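Local coordinates for ABC sugar (Ribose) transporter, periplasmic substrate-binding subunit (Rhodobacter sphaeroides, PDB 3L49), which probably binds a sugar in the periplasm and delivers it to an ABC transporter, at residues Asn132-Val137 and Asp166-Thr171. Residues are numbered along the deposited sequence; the frame is centred on the assembly and turned at random.
Sequences NGFYSV and DVIPNT
Asp-166 holds Gly-133 by the one hydrogen bond between the two loops. The backbone N of Gly-133 donates to OD1 of Asp-166 at 2.8 Å, nearly along the C-O axis of that oxygen, with an N-H...O angle of 145°. CG of Asp-166 sits between its own backbone N and carbonyl carbon (chi1 48°), which swings the carboxylate over to the glycine. The other oxygen, OD2, accepts from NE1 of Trp-199, so both ends of the buried carboxylate are held.

The same carboxylate borders Phe-134. Its CG lies in the ring plane at the edge, and OD2 of Asp-166 is 3.3 Å from CD1 of Phe-134. Ring and carboxylate planes are 73° apart. The backbone O of Asp-166 also approaches CE1 of Phe-134, at 3.3 Å. An alanine in place of Asp-166 would probably leave the Gly-133 N-H and the Trp-199 indole N-H without their acceptor and open a gap beside the Phe-134 ring.

The apolar part is small. Phe-134 CZ meets CG1 of Ile-168 at 3.7 Å, and the two side chains cross at about a right angle. Trp-199 packs against both, its ring steeply inclined to that of Phe-134.

An unknown ligand lies close to Phe-134, consistent with a place in the binding cleft. The contact joins two loops of one lobe: 132-137 links strand 126-131 to helix 138-152, and the loop segment 166-171 leads from strand 157-159 into helix 171-185.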
# COMPACT_ATOMS: atom_id res chain seq x y z
N ASN A 132 6.25 4.58 10.23
CA ASN A 132 7.09 4.44 9.04
C ASN A 132 7.90 3.14 9.02
O ASN A 132 9.14 3.16 8.98
CB ASN A 132 8.00 5.67 8.89
CG ASN A 132 8.67 5.75 7.53
OD1 ASN A 132 8.17 5.22 6.53
ND2 ASN A 132 9.81 6.42 7.48
N GLY A 133 7.21 2.01 9.06
CA GLY A 133 7.86 0.72 9.16
C GLY A 133 7.94 -0.05 7.85
O GLY A 133 8.37 -1.21 7.84
N PHE A 134 7.55 0.60 6.76
CA PHE A 134 7.45 -0.07 5.46
C PHE A 134 8.07 0.74 4.32
O PHE A 134 7.71 0.55 3.16
CB PHE A 134 5.99 -0.42 5.15
CG PHE A 134 5.46 -1.58 5.95
CD1 PHE A 134 4.70 -1.37 7.09
CD2 PHE A 134 5.73 -2.89 5.55
CE1 PHE A 134 4.22 -2.45 7.84
CE2 PHE A 134 5.25 -3.98 6.29
CZ PHE A 134 4.49 -3.76 7.43
N TYR A 135 9.04 1.59 4.67
CA TYR A 135 9.71 2.48 3.72
C TYR A 135 10.45 1.79 2.57
O TYR A 135 10.59 2.36 1.49
CB TYR A 135 10.67 3.42 4.47
CG TYR A 135 11.11 4.61 3.66
CD1 TYR A 135 10.25 5.70 3.48
CD2 TYR A 135 12.37 4.65 3.06
CE1 TYR A 135 10.65 6.81 2.73
CE2 TYR A 135 12.78 5.76 2.31
CZ TYR A 135 11.92 6.83 2.16
OH TYR A 135 12.29 7.92 1.41
N SER A 136 10.88 0.55 2.79
CA SER A 136 11.48 -0.29 1.74
C SER A 136 10.47 -0.80 0.68
O SER A 136 10.86 -1.44 -0.31
CB SER A 136 12.19 -1.47 2.37
OG SER A 136 11.29 -2.20 3.19
N VAL A 137 9.18 -0.54 0.91
CA VAL A 137 8.15 -0.79 -0.08
C VAL A 137 7.98 0.51 -0.87
O VAL A 137 7.69 1.55 -0.28
CB VAL A 137 6.82 -1.22 0.58
CG1 VAL A 137 5.76 -1.56 -0.45
CG2 VAL A 137 7.05 -2.40 1.49
N ASP A 166 5.21 0.53 12.22
CA ASP A 166 4.06 -0.33 12.00
C ASP A 166 4.55 -1.67 11.47
O ASP A 166 5.56 -1.72 10.77
CB ASP A 166 2.97 0.33 11.10
CG ASP A 166 3.52 0.95 9.82
OD1 ASP A 166 4.60 1.58 9.85
OD2 ASP A 166 2.85 0.83 8.78
N VAL A 167 3.88 -2.76 11.84
CA VAL A 167 4.39 -4.11 11.57
C VAL A 167 3.35 -5.07 10.99
O VAL A 167 2.16 -4.80 11.03
CB VAL A 167 5.00 -4.77 12.85
CG1 VAL A 167 6.18 -3.95 13.40
CG2 VAL A 167 3.92 -4.98 13.92
N ILE A 168 3.84 -6.19 10.46
CA ILE A 168 3.04 -7.36 10.10
C ILE A 168 3.74 -8.60 10.70
O ILE A 168 4.96 -8.72 10.58
CB ILE A 168 2.89 -7.50 8.56
CG1 ILE A 168 1.98 -6.40 8.00
CG2 ILE A 168 2.30 -8.85 8.17
CD1 ILE A 168 1.95 -6.34 6.48
N PRO A 169 2.99 -9.52 11.35
CA PRO A 169 1.54 -9.51 11.59
C PRO A 169 1.20 -8.81 12.91
O PRO A 169 2.08 -8.19 13.51
CB PRO A 169 1.19 -11.00 11.64
CG PRO A 169 2.46 -11.69 12.07
CD PRO A 169 3.62 -10.72 11.93
N ASN A 170 -0.07 -8.92 13.32
CA ASN A 170 -0.57 -8.25 14.53
C ASN A 170 -0.45 -6.73 14.42
O ASN A 170 -0.01 -6.05 15.35
CB ASN A 170 0.10 -8.78 15.81
CG ASN A 170 -0.02 -10.29 15.95
OD1 ASN A 170 0.98 -10.99 15.98
ND2 ASN A 170 -1.26 -10.78 16.04
N THR A 171 -0.85 -6.22 13.25
CA THR A 171 -0.70 -4.82 12.88
C THR A 171 -1.53 -3.88 13.76
O THR A 171 -1.00 -2.93 14.33
CB THR A 171 -1.10 -4.61 11.40
OG1 THR A 171 -0.42 -5.56 10.57
CG2 THR A 171 -0.77 -3.20 10.94